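Inorganic pyrophosphatase (Neisseria gonorrhoeae, PDB 5TEA) probably catalyses the magnesium-dependent hydrolysis of inorganic pyrophosphate to two phosphate ions. Local coordinates at residues B[24-29]-B[66-71]. Numbering follows the deposited sequence.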
loop_
_atom_site.group_PDB
_atom_site.type_symbol
_atom_site.label_atom_id
_atom_site.label_comp_id
_atom_site.label_asym_id
_atom_site.label_seq_id
_atom_site.Cartn_x
_atom_site.Cartn_y
_atom_site.Cartn_z
ATOM N N GLY B 24 -8.561 27.261 -20.197
ATOM C CA GLY B 24 -8.721 25.868 -19.831
ATOM C C GLY B 24 -7.790 25.371 -18.753
ATOM O O GLY B 24 -7.687 24.157 -18.560
ATOM N N ILE B 25 -7.099 26.256 -18.050
ATOM C CA ILE B 25 -6.233 25.875 -16.935
ATOM C C ILE B 25 -6.833 26.521 -15.698
ATOM O O ILE B 25 -6.764 27.743 -15.544
ATOM C CB ILE B 25 -4.776 26.320 -17.142
ATOM C CG1 ILE B 25 -4.272 25.883 -18.517
ATOM C CG2 ILE B 25 -3.865 25.745 -16.019
ATOM C CD1 ILE B 25 -4.206 24.401 -18.691
ATOM N N ILE B 26 -7.446 25.712 -14.825
ATOM C CA ILE B 26 -8.172 26.224 -13.670
ATOM C C ILE B 26 -7.501 25.746 -12.386
ATOM O O ILE B 26 -6.649 24.858 -12.398
ATOM C CB ILE B 26 -9.644 25.789 -13.686
ATOM C CG1 ILE B 26 -9.726 24.262 -13.535
ATOM C CG2 ILE B 26 -10.328 26.324 -14.957
ATOM C CD1 ILE B 26 -11.129 23.721 -13.484
ATOM N N ASN B 27 -7.942 26.314 -11.259
ATOM C CA ASN B 27 -7.456 25.894 -9.948
ATOM C C ASN B 27 -8.424 24.874 -9.366
ATOM O O ASN B 27 -9.641 25.082 -9.396
ATOM C CB ASN B 27 -7.299 27.095 -9.005
ATOM C CG ASN B 27 -6.238 28.077 -9.482
ATOM O OD1 ASN B 27 -5.216 27.673 -10.021
ATOM N ND2 ASN B 27 -6.491 29.367 -9.306
ATOM N N VAL B 28 -7.881 23.778 -8.840
ATOM C CA VAL B 28 -8.668 22.686 -8.274
ATOM C C VAL B 28 -8.114 22.362 -6.897
ATOM O O VAL B 28 -6.895 22.329 -6.703
ATOM C CB VAL B 28 -8.638 21.438 -9.192
ATOM C CG1 VAL B 28 -9.240 20.223 -8.491
ATOM C CG2 VAL B 28 -9.416 21.745 -10.468
ATOM N N VAL B 29 -9.007 22.169 -5.927
ATOM C CA VAL B 29 -8.640 21.709 -4.594
ATOM C C VAL B 29 -9.085 20.256 -4.458
ATOM O O VAL B 29 -10.260 19.941 -4.682
ATOM C CB VAL B 29 -9.266 22.602 -3.503
ATOM C CG1 VAL B 29 -9.056 21.997 -2.113
ATOM C CG2 VAL B 29 -8.669 24.007 -3.567
ATOM N N GLY B 66 -12.500 16.546 -6.366
ATOM C CA GLY B 66 -12.238 17.852 -5.784
ATOM C C GLY B 66 -13.249 18.918 -6.151
ATOM O O GLY B 66 -14.349 18.598 -6.606
ATOM N N PHE B 67 -12.888 20.192 -5.992
ATOM C CA PHE B 67 -13.810 21.259 -6.370
ATOM C C PHE B 67 -13.035 22.446 -6.918
ATOM O O PHE B 67 -11.822 22.564 -6.741
ATOM C CB PHE B 67 -14.681 21.707 -5.193
ATOM C CG PHE B 67 -13.934 22.451 -4.115
ATOM C CD1 PHE B 67 -13.249 21.758 -3.115
ATOM C CD2 PHE B 67 -13.939 23.837 -4.077
ATOM C CE1 PHE B 67 -12.576 22.438 -2.108
ATOM C CE2 PHE B 67 -13.254 24.522 -3.070
ATOM C CZ PHE B 67 -12.578 23.819 -2.085
ATOM N N ILE B 68 -13.765 23.338 -7.577
ATOM C CA ILE B 68 -13.213 24.586 -8.097
ATOM C C ILE B 68 -13.553 25.698 -7.110
ATOM O O ILE B 68 -14.744 25.925 -6.838
ATOM C CB ILE B 68 -13.772 24.916 -9.492
ATOM C CG1 ILE B 68 -13.528 23.767 -10.482
ATOM C CG2 ILE B 68 -13.147 26.199 -9.998
ATOM C CD1 ILE B 68 -14.233 23.981 -11.841
ATOM N N PRO B 69 -12.567 26.432 -6.586
ATOM C CA PRO B 69 -12.884 27.522 -5.649
ATOM C C PRO B 69 -13.730 28.600 -6.312
ATOM O O PRO B 69 -13.622 28.852 -7.513
ATOM C CB PRO B 69 -11.506 28.077 -5.248
ATOM C CG PRO B 69 -10.491 27.141 -5.800
ATOM C CD PRO B 69 -11.128 26.327 -6.882
ATOM N N GLN B 70 -14.588 29.230 -5.503
ATOM C CA GLN B 70 -15.383 30.394 -5.913
ATOM C C GLN B 70 -16.332 30.058 -7.060
ATOM O O GLN B 70 -16.520 30.846 -7.985
ATOM C CB GLN B 70 -14.492 31.585 -6.272
ATOM C CG GLN B 70 -13.605 32.028 -5.126
ATOM C CD GLN B 70 -12.885 33.330 -5.412
ATOM O OE1 GLN B 70 -12.845 33.799 -6.551
ATOM N NE2 GLN B 70 -12.314 33.925 -4.374
ATOM N N THR B 71 -16.956 28.883 -6.979
ATOM C CA THR B 71 -17.996 28.467 -7.906
ATOM C C THR B 71 -19.161 27.894 -7.104
ATOM O O THR B 71 -18.988 27.441 -5.971
ATOM C CB THR B 71 -17.488 27.420 -8.910
ATOM O OG1 THR B 71 -17.039 26.259 -8.208
ATOM C CG2 THR B 71 -16.315 27.970 -9.760
#
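V29 and F67 face each other as an antiparallel hydrogen-bonded pair, closed by two backbone bonds: V29 N to F67 O at 3.0 Å, nearly linear (N-H...O 172°), and F67 N to V29 O at 2.9 Å, more bent. Their side chains leave the sheet on the same side and lie next to each other. V29 CB sits over one face of the F67 ring, 4.0 Å from its centroid, which meets the geometry of a CH-pi contact, while V29 CG1 reaches F67 CE1 at 3.5 Å. The ring gets there because chi1 of 70° places CG between the backbone N and carbonyl carbon, swinging the ring toward V29. V29 O also lies 3.1 Å from G66 CA, so the two backbones meet closely at a residue without a side chain. The pair joins strand 25-32 to strand 64-67 in the beta-barrel core of the family I pyrophosphatase fold, near Y65, a predicted substrate-binding residue. Over 26-29 and 66-69 the two chains run 115° apart, and the pairing is confined to the V29-F67 bridge. P69 CD packs 3.2 Å from N27 O, a buried oxygen with no hydrogen-bond partner, and I26 CD1 meets I68 CD1 at 3.5 Å, the two side chains crossing at about a right angle. Further out, T71 OG1 donates to I68 O at 2.7 Å, tying down the turn after P69; W42 stacks on F67, and I174 of helix 167-183 touches I68.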